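Local coordinates for protein extracellular ligand-binding receptor (Desulfohalobium retbaense DSM 5692, PDB 5ERE) that probably acts as an extracellular sensor, holding ketoleucine in a leucine-binding-protein-like module and cytosine in an adjoining PAS-like sensor module, at residues 114-119 with 144-149; 132-137 with 187-192. One frame throughout, in Å; residues are numbered along the deposited sequence.

Both contacts lie in the periplasmic binding protein part of the chain, in the lobe built round strand 129-134 and its neighbours. Their segments alternate along the sequence: 114-119, 132-137, 144-149 and then 187-192. Helix 112-123, strand 129-134 and helix 137-149 follow one another, so the two helices of interaction 1 are connected through the strand that supplies interaction 2. The two contacts do not touch; their centres are about 17 Å apart and their nearest atoms about 8 Å. Interaction 1 packs two helices on the flank of the sheet, whereas interaction 2 sits at the strand ends beside the bound ketoleucine. One lobe thus holds both a helix-helix contact and a strand-turn contact next to the ligand.

Interaction 1. Residues 114-119 with 144-149; sequences QEQEQL and RMLEDR
Gln116 overlaps the side chains of Met145, Leu146 and Arg149, reaching from helix 112-123 across to one face of helix 137-149. Its CG lies 3.7 Å from CB of Met145, a pairing of aliphatic carbons that also marks the closest backbone approach, 7.2 Å between the CA atoms of Gln116 and Met145. From there the chain bends (chi2 -80°), which turns the amide along the neighbouring helix toward its C-terminal end. The amide nitrogen thus ends among carbons: Gln116 NE2 is 3.7 Å from CB of Arg149 and 3.8 Å from CD2 of Leu146. This nitrogen is buried by the contact and has no hydrogen-bonding partner in the model, so its fit against helix 137-149 is one of packing and not of polar bonding. Met145, a selenomethionine, contributes through CB, while the end of its chain leads away; the side chain also packs on Val112 and Gln113. Arg149 behaves similarly in using the start of its chain. Its guanidinium plane is turned 76° from the Gln116 amide, and the two groups do not stack. Leu146 flanks the amide with one methyl and also meets Leu123, and Trp142, one turn earlier on helix 137-149, packs against both Gln116 and Leu119. The short helical segments approach to 10.5 Å between axes at a crossing angle of -45°, a wide spacing bridged chiefly by the long glutamine. Such neighbouring helices, linked in sequence through strand 129-134, are characteristic of the alternating alpha/beta lobes of type I periplasmic binding proteins.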
# COMPACT_ATOMS: atom_id res chain seq x y z
N GLN A 114 4.17 3.51 -4.83
CA GLN A 114 3.36 3.21 -3.67
C GLN A 114 1.90 3.18 -4.06
O GLN A 114 1.20 2.27 -3.68
CB GLN A 114 3.58 4.24 -2.53
N GLU A 115 1.45 4.19 -4.80
CA GLU A 115 0.04 4.32 -5.14
C GLU A 115 -0.37 3.16 -6.07
O GLU A 115 -1.47 2.62 -5.95
CB GLU A 115 -0.26 5.68 -5.80
CG GLU A 115 -1.76 5.86 -6.09
CD GLU A 115 -2.13 7.21 -6.68
OE1 GLU A 115 -1.23 7.99 -7.04
OE2 GLU A 115 -3.35 7.50 -6.79
N GLN A 116 0.54 2.78 -6.96
CA GLN A 116 0.32 1.65 -7.90
C GLN A 116 0.13 0.30 -7.17
O GLN A 116 -0.78 -0.48 -7.50
CB GLN A 116 1.49 1.55 -8.88
CG GLN A 116 1.19 0.67 -10.08
CD GLN A 116 1.32 -0.81 -9.78
OE1 GLN A 116 2.25 -1.23 -9.08
NE2 GLN A 116 0.36 -1.60 -10.28
N GLU A 117 0.95 0.06 -6.14
CA GLU A 117 0.82 -1.13 -5.28
C GLU A 117 -0.57 -1.24 -4.65
O GLU A 117 -1.12 -2.33 -4.51
CB GLU A 117 1.86 -1.09 -4.16
CG GLU A 117 3.07 -1.99 -4.37
CD GLU A 117 4.31 -1.47 -3.65
OE1 GLU A 117 4.24 -1.13 -2.42
OE2 GLU A 117 5.36 -1.40 -4.33
N GLN A 118 -1.13 -0.10 -4.26
CA GLN A 118 -2.46 -0.12 -3.66
C GLN A 118 -3.55 -0.32 -4.73
O GLN A 118 -4.46 -1.13 -4.55
CB GLN A 118 -2.69 1.17 -2.88
CG GLN A 118 -1.69 1.30 -1.69
CD GLN A 118 -2.03 2.43 -0.73
OE1 GLN A 118 -1.29 3.45 -0.65
NE2 GLN A 118 -3.13 2.27 -0.00
N LEU A 119 -3.46 0.43 -5.83
CA LEU A 119 -4.44 0.32 -6.89
C LEU A 119 -4.51 -1.12 -7.44
O LEU A 119 -5.58 -1.59 -7.81
CB LEU A 119 -4.11 1.32 -8.02
CG LEU A 119 -5.03 1.40 -9.24
CD1 LEU A 119 -6.38 1.96 -8.89
CD2 LEU A 119 -4.40 2.27 -10.33
N ARG A 144 4.30 2.27 -17.42
CA ARG A 144 5.39 1.34 -17.25
C ARG A 144 5.19 0.49 -16.00
O ARG A 144 5.61 -0.66 -15.95
CB ARG A 144 6.73 2.08 -17.19
N MSE A 145 4.51 1.05 -15.00
CA MSE A 145 4.28 0.33 -13.74
C MSE A 145 3.20 -0.69 -13.90
O MSE A 145 3.31 -1.82 -13.41
CB MSE A 145 3.85 1.28 -12.64
CG MSE A 145 4.91 2.21 -12.18
SE MSE A 145 5.99 1.49 -10.73
CE MSE A 145 7.02 3.13 -10.47
N LEU A 146 2.13 -0.27 -14.55
CA LEU A 146 0.98 -1.12 -14.72
C LEU A 146 1.35 -2.28 -15.64
O LEU A 146 0.95 -3.42 -15.41
CB LEU A 146 -0.18 -0.30 -15.25
CG LEU A 146 -0.89 0.54 -14.18
CD1 LEU A 146 -1.82 1.55 -14.82
CD2 LEU A 146 -1.64 -0.37 -13.22
N GLU A 147 2.17 -2.00 -16.65
CA GLU A 147 2.64 -3.02 -17.59
C GLU A 147 3.51 -4.06 -16.92
O GLU A 147 3.45 -5.24 -17.25
CB GLU A 147 3.41 -2.38 -18.73
CG GLU A 147 2.53 -1.78 -19.80
CD GLU A 147 3.33 -1.08 -20.86
OE1 GLU A 147 4.55 -0.90 -20.67
OE2 GLU A 147 2.73 -0.70 -21.88
N ASP A 148 4.33 -3.63 -15.97
CA ASP A 148 5.21 -4.55 -15.25
C ASP A 148 4.41 -5.45 -14.30
O ASP A 148 4.76 -6.61 -14.08
CB ASP A 148 6.26 -3.79 -14.46
CG ASP A 148 7.31 -3.17 -15.36
OD1 ASP A 148 7.07 -3.07 -16.59
OD2 ASP A 148 8.38 -2.78 -14.84
N ARG A 149 3.34 -4.90 -13.76
CA ARG A 149 2.57 -5.59 -12.73
C ARG A 149 1.59 -6.53 -13.37
O ARG A 149 1.35 -7.62 -12.86
CB ARG A 149 1.83 -4.58 -11.84
CG ARG A 149 0.82 -5.20 -10.89
CD ARG A 149 1.49 -6.16 -9.94
NE ARG A 149 0.56 -6.74 -8.98
CZ ARG A 149 -0.25 -7.77 -9.23
NH1 ARG A 149 -1.04 -8.24 -8.28
NH2 ARG A 149 -0.25 -8.33 -10.44

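Interaction 2. Residues 132-137 with 187-192; sequences LAMDNN and AGEAAT
The ligand-facing end of the lobe's mixed sheet, next to the ketoleucine pocket, brings together the end of strand 129-134 and the turn that leads into helix 190-199. The selenomethionine Met134 carries the contact with its terminal methyl: CE is 3.6 Å from both Ala187 N and Glu189 OE2. The chain runs extended to the selenium, and rotation about the last bond (chi3 66°) sets this methyl beside the turn. Residues 187-190 form a type I beta turn, closed by the bond from Ala190 N to Ala187 O at 3.1 Å. Within it the Glu189 side chain folds back (chi2 -86°) and its OE2 accepts a weak hydrogen bond from Ala187 N, at 3.3 Å and 150°. The stronger partner of that oxygen is the hydroxyl of Tyr160, on strand 154-160, whose side chain also touches Met134. The Met134 and Glu189 chains cross at about a right angle, so the methyl meets the carboxylate end without running alongside it. Around this buried group, Met134 rests on the pocket residue Trp73 and Glu189 on the pocket residue Phe14, while the Met134 side chain comes about 4 Å from the bound ketoleucine. Beyond the strand, Asn136 caps the start of helix 137-149, and Asn137 ND2 bonds to Ser72 O, close to the ligand. Chemically, the buried carboxylate oxygen pairs with a tyrosine hydroxyl and, weakly, a backbone N-H, with the selenomethionine methyl packed beside them; if Glu189 is ionised, these two polar partners would help to offset its charge.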
# COMPACT_ATOMS: atom_id res chain seq x y z
N LEU A 132 -5.43 4.78 -20.62
CA LEU A 132 -5.26 6.04 -21.34
C LEU A 132 -4.59 7.07 -20.40
O LEU A 132 -5.20 7.46 -19.38
CB LEU A 132 -6.61 6.56 -21.83
CG LEU A 132 -6.64 7.82 -22.70
CD1 LEU A 132 -5.66 7.76 -23.87
CD2 LEU A 132 -8.05 8.02 -23.22
N ALA A 133 -3.36 7.50 -20.73
CA ALA A 133 -2.57 8.35 -19.82
C ALA A 133 -2.06 9.63 -20.47
O ALA A 133 -1.66 9.66 -21.64
CB ALA A 133 -1.39 7.57 -19.28
N MSE A 134 -2.06 10.69 -19.69
CA MSE A 134 -1.50 11.97 -20.11
C MSE A 134 -0.10 11.76 -20.61
O MSE A 134 0.66 11.01 -20.01
CB MSE A 134 -1.51 13.00 -18.93
CG MSE A 134 -0.75 12.55 -17.71
SE MSE A 134 -0.82 13.94 -16.21
CE MSE A 134 -2.72 13.86 -15.79
N ASP A 135 0.24 12.40 -21.73
CA ASP A 135 1.57 12.24 -22.32
C ASP A 135 2.65 13.09 -21.63
O ASP A 135 3.11 14.11 -22.17
CB ASP A 135 1.52 12.56 -23.83
CG ASP A 135 2.84 12.25 -24.53
OD1 ASP A 135 3.48 11.22 -24.22
OD2 ASP A 135 3.25 13.05 -25.41
N ASN A 136 3.07 12.65 -20.45
CA ASN A 136 4.20 13.24 -19.77
C ASN A 136 4.75 12.19 -18.83
O ASN A 136 4.24 11.08 -18.81
CB ASN A 136 3.78 14.52 -19.02
CG ASN A 136 2.55 14.32 -18.16
OD1 ASN A 136 2.46 13.36 -17.39
ND2 ASN A 136 1.59 15.22 -18.30
N ASN A 137 5.77 12.53 -18.04
CA ASN A 137 6.42 11.49 -17.25
C ASN A 137 5.51 10.90 -16.14
O ASN A 137 5.77 9.81 -15.65
CB ASN A 137 7.75 12.01 -16.66
CG ASN A 137 7.55 13.09 -15.57
OD1 ASN A 137 6.57 13.82 -15.58
ND2 ASN A 137 8.51 13.22 -14.67
N ALA A 187 -6.13 14.10 -14.58
CA ALA A 187 -6.75 14.97 -13.60
C ALA A 187 -8.17 15.29 -14.08
O ALA A 187 -8.90 14.39 -14.52
CB ALA A 187 -5.89 16.24 -13.38
N GLY A 188 -8.58 16.55 -14.03
CA GLY A 188 -9.99 16.89 -14.27
C GLY A 188 -10.49 16.57 -15.69
O GLY A 188 -11.70 16.41 -15.88
N GLU A 189 -9.58 16.47 -16.66
CA GLU A 189 -9.93 16.24 -18.06
C GLU A 189 -10.58 14.86 -18.23
O GLU A 189 -11.15 14.54 -19.28
CB GLU A 189 -8.68 16.36 -18.99
CG GLU A 189 -7.63 15.24 -18.87
CD GLU A 189 -6.61 15.50 -17.75
OE1 GLU A 189 -6.86 16.40 -16.96
OE2 GLU A 189 -5.56 14.82 -17.72
N ALA A 190 -10.49 14.04 -17.19
CA ALA A 190 -11.14 12.75 -17.16
C ALA A 190 -12.65 12.83 -17.34
O ALA A 190 -13.23 11.87 -17.76
CB ALA A 190 -10.83 12.02 -15.86
N ALA A 191 -13.28 13.95 -17.01
CA ALA A 191 -14.73 14.07 -17.22
C ALA A 191 -15.09 14.07 -18.72
O ALA A 191 -16.14 13.58 -19.12
CB ALA A 191 -15.27 15.32 -16.56
N THR A 192 -14.20 14.62 -19.54
CA THR A 192 -14.37 14.60 -20.99
C THR A 192 -14.01 13.24 -21.58
O THR A 192 -14.73 12.70 -22.45
CB THR A 192 -13.51 15.69 -21.64
OG1 THR A 192 -14.03 16.97 -21.26
CG2 THR A 192 -13.52 15.59 -23.19